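Local coordinates for protein imine reductase (Bacillus cereus, PDB 4D3D) that catalyses the NADPH-dependent reduction of imines, with S selectivity toward the substrate 2-methylpyrroline, at residues Arg21-Val26 with Ala76-Val81; Ser69-Ala74 with Ser93-Val98. All blocks are in the same frame, centred on the assembly; numbering follows the deposited sequence. Where two conformers were deposited one is given.

In the fold
Contacts 1 and 2 both lie in the N-terminal, nucleotide-binding domain and share helix 71-77, whose first turn enters contact 2 and whose last residues enter contact 1. Their centres are about 15 Å apart, and a probable hydrogen bond joins them directly, with Thr25 OG1 3.2 Å from Ala74 O. Strand 80-83 leads on to helix 88-95. The segments of the two contacts alternate along the chain. Strand 23-27 runs into a Gly28-Gly30-Gly33 motif consistent with a dinucleotide-binding loop, and Ile94 of contact 2 lies near that loop without touching it. The polyethylene glycol-derived ligand sits instead against residues of helix 215-242, including Phe232 and Tyr236.

Contact 1 (Arg21-Val26 with Ala76-Val81); sequences RKSVTV and AANELV
Strand 23-27 meets strand 80-83 here in a parallel beta pairing at the middle of the domain's sheet, with Thr25 opposite Val81. Thr25 N donates to Leu80 O at 3.1 Å, nearly straight at 168°, and the donor lies in the carbonyl plane. The Thr25 backbone is also hydrogen-bonded to Ile82, so it grips the residues before and after Val81, as expected for parallel strands; Val81 CA approaches Thr25 O in a weaker CH...O contact. One step earlier the strands have begun to part. A water fills the place of a direct bond, donating to Ser23 O and accepting from Leu80 N, each at 3.1 Å.

In the Rossmann-type domain this is the junction between the first and fourth strands in chain order, where the chain, having added strands outward on one side, crosses over to build the other half of the sheet (order 3-2-1-4-5); strand 46-50 flanks Val24 and Val26 along the other edge of strand 23-27. Val24 and Leu80 lie side by side on one face of the sheet and point the same way. Val24 CG2, anti to its backbone nitrogen, packs against Leu80 CD2 at 3.9 Å, while Leu80 also reaches Val106, Val108 and helix 157-170. Thr25 and Val81 occupy the other face, where Thr25 CG2 lies 4.3 Å from Val81 CG1.

Where helix 71-77 gives way to strand 80-83, Asn78 covers the start of strand 23-27. With CG beside its own backbone nitrogen (chi1 -68°), its side chain extends between Ser23 and Thr25, and Asn78 CB comes within 3.6 Å of Thr25 OG1. The Ala77 CB methyl packs 3.8 Å from Thr25 OG1, while Asn78 O accepts a hydrogen bond from Lys105 NZ.

Contact 2 (Ser69-Ala74 with Ser93-Val98); sequences STVNEA and SILEPV
Val71, in the first turn of helix 71-77, packs against Ile94, Leu95 and Val98 near the C-terminal end of helix 88-95; no hydrogen bond crosses between the two segments. The contact joins two successive helices of the Rossmann-type domain, those leading into and out of strand 80-83. The bond from CA to CB of Val71 already points toward segment 93-98, and its two methyls divide the work. CG1, anti to the backbone nitrogen (chi1 169°), makes three of the contacts: it lies 3.9 Å from Ile94 O, 4.0 Å from Val98 CG2 and 4.1 Å from Leu95 CD2. CG2, beside the backbone nitrogen, meets Ile94 CB at 4.3 Å. Asn72, modelled in two conformers, lies beside Val98 CG1, but the detail there is doubtful. Val98 is itself tied back to the preceding turn by its N bonding to Leu95 O at 2.9 Å.

A capping box organises the helix start that carries Val71. Thr70 is the N-cap, and Glu73 N donates to Thr70 OG1 at 3.2 Å; the return bond is weak, bent to 133° at the hydrogen, although Thr70 N and Glu73 OE1 are 3.0 Å apart. Both helices lean on strand 46-50 through Trp50, which touches Val71, Ala74 and Ile94, while Leu95 and Glu96 reach Trp124 of helix 115-127.

Contact 1 (Arg21-Val26 with Ala76-Val81)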
ATOM      1  N   ARG B  21     -15.940 -18.664 -34.513  1.00 59.70           N
ATOM      2  CA  ARG B  21     -15.836 -20.091 -34.078  1.00 58.22           C
ATOM      3  C   ARG B  21     -17.135 -20.743 -33.478  1.00 54.76           C
ATOM      4  O   ARG B  21     -17.227 -21.970 -33.425  1.00 71.33           O
ATOM      5  CB  ARG B  21     -14.596 -20.271 -33.165  1.00 60.85           C
ATOM      6  N   LYS B  22     -18.134 -19.970 -33.046  1.00 49.36           N
ATOM      7  CA  LYS B  22     -19.500 -20.523 -32.907  1.00 41.89           C
ATOM      8  C   LYS B  22     -20.522 -19.457 -32.540  1.00 34.68           C
ATOM      9  O   LYS B  22     -20.804 -18.623 -33.385  1.00 28.75           O
ATOM     10  CB  LYS B  22     -19.622 -21.793 -32.041  1.00 45.04           C
ATOM     11  CG  LYS B  22     -20.246 -22.959 -32.819  1.00 50.95           C
ATOM     12  CD  LYS B  22     -20.596 -24.113 -31.907  1.00 49.81           C
ATOM     13  N   SER B  23     -21.105 -19.478 -31.334  1.00 29.74           N
ATOM     14  CA  SER B  23     -22.380 -18.756 -31.132  1.00 27.80           C
ATOM     15  C   SER B  23     -22.497 -18.388 -29.634  1.00 28.95           C
ATOM     16  O   SER B  23     -22.207 -19.235 -28.792  1.00 25.65           O
ATOM     17  CB  SER B  23     -23.510 -19.718 -31.531  1.00 29.10           C
ATOM     18  OG  SER B  23     -24.712 -19.025 -31.723  1.00 30.98           O
ATOM     19  N   VAL B  24     -22.949 -17.161 -29.310  1.00 26.26           N
ATOM     20  CA  VAL B  24     -23.030 -16.675 -27.917  1.00 22.78           C
ATOM     21  C   VAL B  24     -24.057 -15.524 -27.789  1.00 20.22           C
ATOM     22  O   VAL B  24     -24.320 -14.826 -28.767  1.00 19.07           O
ATOM     23  CB  VAL B  24     -21.622 -16.222 -27.458  1.00 23.35           C
ATOM     24  CG1 VAL B  24     -21.135 -15.016 -28.260  1.00 23.79           C
ATOM     25  CG2 VAL B  24     -21.549 -16.002 -25.943  1.00 23.87           C
ATOM     26  N   THR B  25     -24.664 -15.386 -26.621  1.00 16.83           N
ATOM     27  CA  THR B  25     -25.598 -14.303 -26.329  1.00 17.54           C
ATOM     28  C   THR B  25     -24.932 -13.320 -25.369  1.00 18.48           C
ATOM     29  O   THR B  25     -24.278 -13.742 -24.380  1.00 17.41           O
ATOM     30  CB  THR B  25     -26.892 -14.864 -25.698  1.00 16.56           C
ATOM     31  OG1 THR B  25     -27.601 -15.628 -26.671  1.00 17.23           O
ATOM     32  CG2 THR B  25     -27.781 -13.749 -25.171  1.00 18.33           C
ATOM     33  N   VAL B  26     -25.112 -12.014 -25.598  1.00 20.43           N
ATOM     34  CA  VAL B  26     -24.631 -10.954 -24.688  1.00 20.13           C
ATOM     35  C   VAL B  26     -25.853 -10.165 -24.271  1.00 23.45           C
ATOM     36  O   VAL B  26     -26.565  -9.598 -25.117  1.00 22.31           O
ATOM     37  CB  VAL B  26     -23.578 -10.045 -25.340  1.00 21.03           C
ATOM     38  CG1 VAL B  26     -23.201  -8.910 -24.427  1.00 22.44           C
ATOM     39  CG2 VAL B  26     -22.369 -10.872 -25.740  1.00 21.06           C
ATOM     40  N   ALA B  76     -33.126 -18.144 -25.336  1.00 19.42           N
ATOM     41  CA  ALA B  76     -33.355 -19.284 -26.244  1.00 19.35           C
ATOM     42  C   ALA B  76     -32.276 -19.467 -27.291  1.00 19.80           C
ATOM     43  O   ALA B  76     -32.072 -20.603 -27.795  1.00 20.06           O
ATOM     44  CB  ALA B  76     -34.741 -19.179 -26.907  1.00 21.09           C
ATOM     45  N   ALA B  77     -31.621 -18.363 -27.651  1.00 17.26           N
ATOM     46  CA  ALA B  77     -30.658 -18.357 -28.756  1.00 20.57           C
ATOM     47  C   ALA B  77     -29.442 -19.259 -28.569  1.00 21.15           C
ATOM     48  O   ALA B  77     -28.841 -19.770 -29.565  1.00 21.77           O
ATOM     49  CB  ALA B  77     -30.208 -16.950 -29.074  1.00 21.60           C
ATOM     50  N   ASN B  78     -28.964 -19.360 -27.322  1.00 20.62           N
ATOM     51  CA  ASN B  78     -27.695 -19.990 -27.060  1.00 20.96           C
ATOM     52  C   ASN B  78     -27.674 -20.595 -25.648  1.00 19.43           C
ATOM     53  O   ASN B  78     -28.435 -20.184 -24.730  1.00 18.83           O
ATOM     54  CB  ASN B  78     -26.511 -18.973 -27.157  1.00 20.82           C
ATOM     55  CG  ASN B  78     -26.260 -18.461 -28.525  1.00 23.33           C
ATOM     56  OD1 ASN B  78     -26.566 -17.293 -28.861  1.00 25.21           O
ATOM     57  ND2 ASN B  78     -25.766 -19.311 -29.364  1.00 22.00           N
ATOM     58  N   GLU B  79     -26.730 -21.525 -25.462  1.00 21.27           N
ATOM     59  CA  GLU B  79     -26.424 -22.100 -24.142  1.00 20.51           C
ATOM     60  C   GLU B  79     -25.653 -21.122 -23.266  1.00 18.55           C
ATOM     61  O   GLU B  79     -25.969 -20.955 -22.102  1.00 18.51           O
ATOM     62  CB  GLU B  79     -25.541 -23.333 -24.339  1.00 22.57           C
ATOM     63  CG  GLU B  79     -25.026 -23.968 -23.065  1.00 26.73           C
ATOM     64  CD  GLU B  79     -24.189 -25.232 -23.411  1.00 33.74           C
ATOM     65  OE1 GLU B  79     -23.260 -25.162 -24.249  1.00 38.46           O
ATOM     66  OE2 GLU B  79     -24.569 -26.294 -22.920  1.00 38.45           O
ATOM     67  N   LEU B  80     -24.676 -20.455 -23.878  1.00 19.09           N
ATOM     68  CA  LEU B  80     -23.823 -19.496 -23.144  1.00 19.00           C
ATOM     69  C   LEU B  80     -24.336 -18.053 -23.251  1.00 17.08           C
ATOM     70  O   LEU B  80     -24.524 -17.535 -24.390  1.00 18.46           O
ATOM     71  CB  LEU B  80     -22.403 -19.604 -23.683  1.00 18.90           C
ATOM     72  CG  LEU B  80     -21.376 -18.768 -22.921  1.00 20.49           C
ATOM     73  CD1 LEU B  80     -21.214 -19.257 -21.511  1.00 22.42           C
ATOM     74  CD2 LEU B  80     -20.027 -18.759 -23.639  1.00 21.44           C
ATOM     75  N   VAL B  81     -24.558 -17.432 -22.067  1.00 18.03           N
ATOM     76  CA  VAL B  81     -25.157 -16.091 -21.954  1.00 16.48           C
ATOM     77  C   VAL B  81     -24.203 -15.263 -21.113  1.00 20.00           C
ATOM     78  O   VAL B  81     -24.040 -15.533 -19.936  1.00 21.26           O
ATOM     79  CB  VAL B  81     -26.522 -16.211 -21.268  1.00 17.03           C
ATOM     80  CG1 VAL B  81     -27.122 -14.824 -21.098  1.00 20.81           C
ATOM     81  CG2 VAL B  81     -27.426 -17.195 -22.015  1.00 17.14           C
TER
HETATM   82  O   HOH W   1     -23.578 -21.029 -26.684  1.00 23.96           O

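Contact 2 (Ser69-Ala74 with Ser93-Val98)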
ATOM      1  N   SER B  69     -35.961  -8.891 -29.517  1.00 19.58           N
ATOM      2  CA  SER B  69     -36.821  -7.976 -28.779  1.00 19.66           C
ATOM      3  C   SER B  69     -36.915  -8.252 -27.265  1.00 18.14           C
ATOM      4  O   SER B  69     -37.000  -7.311 -26.419  1.00 15.84           O
ATOM      5  CB  SER B  69     -38.233  -7.999 -29.411  1.00 19.36           C
ATOM      6  OG  SER B  69     -39.133  -7.103 -28.679  1.00 18.93           O
ATOM      7  N   THR B  70     -36.891  -9.537 -26.910  1.00 16.90           N
ATOM      8  CA  THR B  70     -37.196  -9.938 -25.514  1.00 16.74           C
ATOM      9  C   THR B  70     -36.084 -10.779 -24.885  1.00 17.32           C
ATOM     10  O   THR B  70     -35.290 -11.453 -25.582  1.00 18.59           O
ATOM     11  CB  THR B  70     -38.500 -10.769 -25.440  1.00 19.10           C
ATOM     12  OG1 THR B  70     -38.355 -12.081 -26.003  1.00 19.50           O
ATOM     13  CG2 THR B  70     -39.652 -10.093 -26.175  1.00 19.15           C
ATOM     14  N   VAL B  71     -36.090 -10.799 -23.566  1.00 18.47           N
ATOM     15  CA  VAL B  71     -35.115 -11.617 -22.747  1.00 19.17           C
ATOM     16  C   VAL B  71     -35.314 -13.103 -23.112  1.00 19.10           C
ATOM     17  O   VAL B  71     -34.348 -13.835 -23.242  1.00 19.46           O
ATOM     18  CB  VAL B  71     -35.376 -11.358 -21.256  1.00 22.20           C
ATOM     19  CG1 VAL B  71     -34.637 -12.329 -20.322  1.00 23.04           C
ATOM     20  CG2 VAL B  71     -34.961  -9.927 -20.927  1.00 24.15           C
ATOM     21  N   ASN B  72     -36.574 -13.508 -23.327  1.00 18.23           N
ATOM     22  CA  ASN B  72     -36.922 -14.928 -23.674  0.50 17.28           C
ATOM     23  C   ASN B  72     -36.200 -15.331 -24.914  1.00 18.06           C
ATOM     24  O   ASN B  72     -35.609 -16.419 -25.003  1.00 19.01           O
ATOM     25  CB  ASN B  72     -38.456 -15.122 -23.811  0.50 16.21           C
ATOM     26  CG  ASN B  72     -39.066 -15.589 -22.538  0.50 15.58           C
ATOM     27  OD1 ASN B  72     -40.285 -15.682 -22.372  0.50 14.64           O
ATOM     28  ND2 ASN B  72     -38.201 -15.914 -21.622  0.50 14.55           N
ATOM     29  N   GLU B  73     -36.225 -14.472 -25.936  1.00 19.54           N
ATOM     30  CA  GLU B  73     -35.571 -14.794 -27.181  1.00 18.86           C
ATOM     31  C   GLU B  73     -34.055 -14.857 -27.024  1.00 17.76           C
ATOM     32  O   GLU B  73     -33.354 -15.714 -27.645  1.00 18.37           O
ATOM     33  CB  GLU B  73     -35.982 -13.751 -28.267  1.00 20.51           C
ATOM     34  CG  GLU B  73     -37.461 -13.860 -28.670  1.00 21.03           C
ATOM     35  CD  GLU B  73     -37.840 -12.633 -29.468  1.00 27.69           C
ATOM     36  OE1 GLU B  73     -37.920 -11.579 -28.869  1.00 26.34           O
ATOM     37  OE2 GLU B  73     -37.933 -12.697 -30.671  1.00 32.48           O
ATOM     38  N   ALA B  74     -33.519 -13.951 -26.201  1.00 15.58           N
ATOM     39  CA  ALA B  74     -32.087 -13.914 -25.999  1.00 17.21           C
ATOM     40  C   ALA B  74     -31.625 -15.233 -25.295  1.00 15.67           C
ATOM     41  O   ALA B  74     -30.612 -15.791 -25.645  1.00 18.43           O
ATOM     42  CB  ALA B  74     -31.663 -12.673 -25.175  1.00 16.82           C
ATOM     43  N   SER B  93     -33.920  -8.860 -11.742  1.00 18.73           N
ATOM     44  CA  SER B  93     -35.077  -8.134 -12.292  1.00 19.81           C
ATOM     45  C   SER B  93     -35.483  -8.737 -13.627  1.00 17.06           C
ATOM     46  O   SER B  93     -36.653  -8.878 -13.941  1.00 19.71           O
ATOM     47  CB  SER B  93     -34.666  -6.632 -12.423  1.00 20.50           C
ATOM     48  OG  SER B  93     -35.755  -5.897 -13.023  1.00 27.64           O
ATOM     49  N   ILE B  94     -34.525  -8.998 -14.490  1.00 14.89           N
ATOM     50  CA  ILE B  94     -34.853  -9.477 -15.839  1.00 16.41           C
ATOM     51  C   ILE B  94     -35.098 -11.002 -15.915  1.00 16.68           C
ATOM     52  O   ILE B  94     -35.865 -11.466 -16.769  1.00 17.77           O
ATOM     53  CB  ILE B  94     -33.821  -9.033 -16.906  1.00 20.48           C
ATOM     54  CG1 ILE B  94     -32.482  -9.671 -16.685  1.00 20.02           C
ATOM     55  CG2 ILE B  94     -33.642  -7.489 -17.001  1.00 22.33           C
ATOM     56  CD1 ILE B  94     -31.502  -9.475 -17.756  1.00 19.99           C
ATOM     57  N   LEU B  95     -34.438 -11.789 -15.054  1.00 16.39           N
ATOM     58  CA  LEU B  95     -34.599 -13.259 -15.129  1.00 14.09           C
ATOM     59  C   LEU B  95     -35.669 -13.864 -14.245  1.00 13.96           C
ATOM     60  O   LEU B  95     -36.266 -14.891 -14.635  1.00 17.21           O
ATOM     61  CB  LEU B  95     -33.247 -13.951 -14.826  1.00 14.50           C
ATOM     62  CG  LEU B  95     -32.063 -13.670 -15.704  1.00 15.06           C
ATOM     63  CD1 LEU B  95     -30.880 -14.553 -15.347  1.00 17.86           C
ATOM     64  CD2 LEU B  95     -32.419 -13.796 -17.156  1.00 17.75           C
ATOM     65  N   GLU B  96     -35.995 -13.267 -13.104  1.00 14.57           N
ATOM     66  CA  GLU B  96     -37.011 -13.833 -12.170  1.00 18.66           C
ATOM     67  C   GLU B  96     -38.326 -14.071 -12.904  1.00 19.56           C
ATOM     68  O   GLU B  96     -38.944 -15.160 -12.735  1.00 16.98           O
ATOM     69  CB  GLU B  96     -37.223 -12.993 -10.887  1.00 20.72           C
ATOM     70  CG  GLU B  96     -38.132 -13.672  -9.806  1.00 24.98           C
ATOM     71  CD  GLU B  96     -39.623 -13.570 -10.114  1.00 29.64           C
ATOM     72  OE1 GLU B  96     -40.007 -12.592 -10.807  1.00 33.41           O
ATOM     73  OE2 GLU B  96     -40.394 -14.529  -9.766  1.00 31.55           O
ATOM     74  N   PRO B  97     -38.754 -13.101 -13.761  1.00 17.74           N
ATOM     75  CA  PRO B  97     -40.070 -13.304 -14.401  1.00 18.79           C
ATOM     76  C   PRO B  97     -40.071 -14.393 -15.418  1.00 18.19           C
ATOM     77  O   PRO B  97     -41.188 -14.779 -15.842  1.00 19.16           O
ATOM     78  CB  PRO B  97     -40.338 -11.946 -15.079  1.00 18.02           C
ATOM     79  CG  PRO B  97     -39.572 -10.949 -14.192  1.00 20.01           C
ATOM     80  CD  PRO B  97     -38.278 -11.716 -13.894  1.00 18.30           C
ATOM     81  N   VAL B  98     -38.897 -14.837 -15.855  1.00 16.32           N
ATOM     82  CA  VAL B  98     -38.765 -15.911 -16.826  1.00 16.93           C
ATOM     83  C   VAL B  98     -37.998 -17.124 -16.261  1.00 17.72           C
ATOM     84  O   VAL B  98     -37.351 -17.830 -16.973  1.00 16.75           O
ATOM     85  CB  VAL B  98     -38.165 -15.404 -18.147  1.00 17.57           C
ATOM     86  CG1 VAL B  98     -39.154 -14.451 -18.827  1.00 18.90           C
ATOM     87  CG2 VAL B  98     -36.834 -14.734 -17.954  1.00 17.91           C
TER